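Local coordinates for protein hydrolase (Bacteroides thetaiotaomicron, PDB 2OBB) that binds a magnesium ion and is probably a hydrolase of the haloacid dehalogenase (HAD) type, although its substrate and reaction are not established, at residues H17-I22 and S47-E52. Sequence-based numbering, arbitrary orientation. Where two conformers were deposited one is given.
Sequences HRYPRI and SVREGE
Arg-49 reaches across to the loop of 17-22 and meets it mainly through its guanidinium. Arg-49 NH2 gives a weak, bent hydrogen bond to Arg-21 O (3.0 Å, 124° at the hydrogen), the carbonyl oxygen lying at the guanidinium's edge. The stronger partner of NH2 is Asp-11, through a salt bridge to OD1, while NH1 also bonds to Leu-53 O. Two waters add indirect links: one molecule donates to Pro-20 O at 2.6 Å and accepts from Arg-49 NH1 at 2.9 Å. The other sits 2.8 Å from Tyr-19 OH and accepts a weak, long hydrogen bond from Glu-50 N.

Asp-11 binds the magnesium with Asp-9 and Asp-97, and lies with Asp-9 in a DxDx(T/V) sequence after strand 5-8, consistent with a HAD-type fold; this places Arg-49 in the second shell of the metal site. Replacing Arg-49 by a leucine would probably cost the Asp-11 carboxylate its salt bridge with this side chain, leaving it freer to turn, and leave the 17-22 loop without its direct bond to 47-52.

The nonpolar contact is made by Tyr-19, whose CG stands opposite the backbone nitrogen (chi1 -179°), carrying the ring toward Arg-49. Arg-49 CG lies at the ring's edge, 3.8 Å from Tyr-19 CE2, whereas Tyr-19 CD2 rests over one guanidinium face; the two planes stand 80° apart. Ile-22 CG1 approaches Arg-49 NH2 at 4.0 Å.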
loop_
_atom_site.group_PDB
_atom_site.type_symbol
_atom_site.label_atom_id
_atom_site.label_comp_id
_atom_site.label_asym_id
_atom_site.label_seq_id
_atom_site.Cartn_x
_atom_site.Cartn_y
_atom_site.Cartn_z
ATOM N N HIS A 17 -7.924 14.858 2.329
ATOM C CA HIS A 17 -6.506 15.169 2.461
ATOM C C HIS A 17 -6.298 16.656 2.714
ATOM O O HIS A 17 -6.342 17.444 1.783
ATOM C CB HIS A 17 -5.766 14.763 1.184
ATOM C CG HIS A 17 -4.296 14.574 1.367
ATOM N ND1 HIS A 17 -3.535 13.803 0.506
ATOM C CD2 HIS A 17 -3.449 15.021 2.327
ATOM C CE1 HIS A 17 -2.279 13.802 0.918
ATOM N NE2 HIS A 17 -2.201 14.533 2.019
ATOM N N ARG A 18 -6.077 17.039 3.963
ATOM C CA ARG A 18 -5.811 18.433 4.279
ATOM C C ARG A 18 -4.516 18.633 5.083
ATOM O O ARG A 18 -4.350 19.654 5.767
ATOM C CB ARG A 18 -7.009 19.042 5.018
ATOM C CG ARG A 18 -8.261 19.161 4.203
ATOM C CD ARG A 18 -8.080 20.096 3.010
ATOM N NE ARG A 18 -9.336 20.269 2.276
ATOM C CZ ARG A 18 -9.850 19.373 1.426
ATOM N NH1 ARG A 18 -11.011 19.635 0.836
ATOM N NH2 ARG A 18 -9.214 18.225 1.157
ATOM N N TYR A 19 -3.604 17.665 4.981
ATOM C CA TYR A 19 -2.340 17.651 5.721
ATOM C C TYR A 19 -1.567 18.940 5.535
ATOM O O TYR A 19 -1.453 19.396 4.399
ATOM C CB TYR A 19 -1.486 16.524 5.195
ATOM C CG TYR A 19 -0.154 16.349 5.871
ATOM C CD1 TYR A 19 0.955 17.126 5.509
ATOM C CD2 TYR A 19 0.018 15.362 6.835
ATOM C CE1 TYR A 19 2.200 16.935 6.127
ATOM C CE2 TYR A 19 1.239 15.151 7.445
ATOM C CZ TYR A 19 2.333 15.932 7.095
ATOM O OH TYR A 19 3.540 15.695 7.723
ATOM N N PRO A 20 -0.972 19.499 6.618
ATOM C CA PRO A 20 -0.831 19.044 8.018
ATOM C C PRO A 20 -2.116 19.079 8.858
ATOM O O PRO A 20 -2.117 18.592 9.988
ATOM C CB PRO A 20 0.186 20.044 8.610
ATOM C CG PRO A 20 0.010 21.273 7.797
ATOM C CD PRO A 20 -0.293 20.796 6.398
ATOM N N ARG A 21 -3.189 19.655 8.326
ATOM C CA ARG A 21 -4.469 19.700 9.035
ATOM C C ARG A 21 -5.226 18.393 8.821
ATOM O O ARG A 21 -4.756 17.514 8.084
ATOM C CB ARG A 21 -5.275 20.895 8.549
ATOM C CG ARG A 21 -4.498 22.209 8.672
ATOM C CD ARG A 21 -5.202 23.386 7.995
ATOM N NE ARG A 21 -6.503 23.672 8.620
ATOM C CZ ARG A 21 -7.694 23.295 8.130
ATOM N NH1 ARG A 21 -7.781 22.626 6.970
ATOM N NH2 ARG A 21 -8.810 23.601 8.804
ATOM N N ILE A 22 -6.379 18.249 9.478
ATOM C CA ILE A 22 -7.193 17.045 9.330
ATOM C C ILE A 22 -8.469 17.389 8.572
ATOM O O ILE A 22 -9.155 18.326 8.923
ATOM C CB ILE A 22 -7.540 16.397 10.676
ATOM C CG1 ILE A 22 -6.265 16.057 11.457
ATOM C CG2 ILE A 22 -8.355 15.122 10.442
ATOM C CD1 ILE A 22 -6.499 15.599 12.917
ATOM N N SER A 47 0.669 5.664 8.342
ATOM C CA SER A 47 0.717 7.040 7.881
ATOM C C SER A 47 2.140 7.573 7.871
ATOM O O SER A 47 2.965 7.189 8.705
ATOM C CB SER A 47 -0.119 7.894 8.823
ATOM O OG SER A 47 -0.183 9.225 8.377
ATOM N N VAL A 48 2.441 8.468 6.931
ATOM C CA VAL A 48 3.713 9.160 6.960
ATOM C C VAL A 48 3.762 10.101 8.173
ATOM O O VAL A 48 4.837 10.552 8.554
ATOM C CB VAL A 48 4.043 9.916 5.621
ATOM C CG1 VAL A 48 4.258 8.916 4.480
ATOM C CG2 VAL A 48 2.965 10.965 5.276
ATOM N N ARG A 49 2.598 10.382 8.771
ATOM C CA ARG A 49 2.528 11.133 10.037
ATOM C C ARG A 49 3.403 10.477 11.129
ATOM O O ARG A 49 3.350 9.245 11.333
ATOM C CB ARG A 49 1.074 11.249 10.527
ATOM C CG ARG A 49 0.216 12.245 9.740
ATOM C CD ARG A 49 -1.268 12.216 10.152
ATOM N NE ARG A 49 -2.094 13.161 9.390
ATOM C CZ ARG A 49 -2.522 14.347 9.830
ATOM N NH1 ARG A 49 -2.222 14.775 11.054
ATOM N NH2 ARG A 49 -3.263 15.119 9.035
ATOM N N GLU A 50 4.211 11.306 11.792
ATOM C CA GLU A 50 4.998 10.947 12.984
ATOM C C GLU A 50 4.868 12.064 14.051
ATOM O O GLU A 50 4.472 13.192 13.745
ATOM C CB GLU A 50 6.495 10.804 12.650
ATOM C CG GLU A 50 6.871 9.866 11.494
ATOM C CD GLU A 50 6.845 8.358 11.854
ATOM O OE1 GLU A 50 6.366 7.962 12.959
ATOM O OE2 GLU A 50 7.307 7.566 11.003
ATOM N N GLY A 51 5.219 11.762 15.297
ATOM C CA GLY A 51 5.208 12.785 16.351
ATOM C C GLY A 51 3.821 13.347 16.575
ATOM O O GLY A 51 2.820 12.612 16.461
ATOM N N GLU A 52 3.735 14.641 16.879
ATOM C CA GLU A 52 2.447 15.254 17.231
ATOM C C GLU A 52 1.398 15.262 16.102
ATOM O O GLU A 52 0.197 15.331 16.385
ATOM C CB GLU A 52 2.633 16.648 17.850
ATOM C CG GLU A 52 2.984 16.641 19.364
ATOM C CD GLU A 52 1.762 16.442 20.285
ATOM O OE1 GLU A 52 1.260 17.446 20.830
ATOM O OE2 GLU A 52 1.302 15.295 20.466
HETATM O O HOH W 1 4.275 14.291 10.028
HETATM O O HOH W 2 -3.045 17.353 12.060
#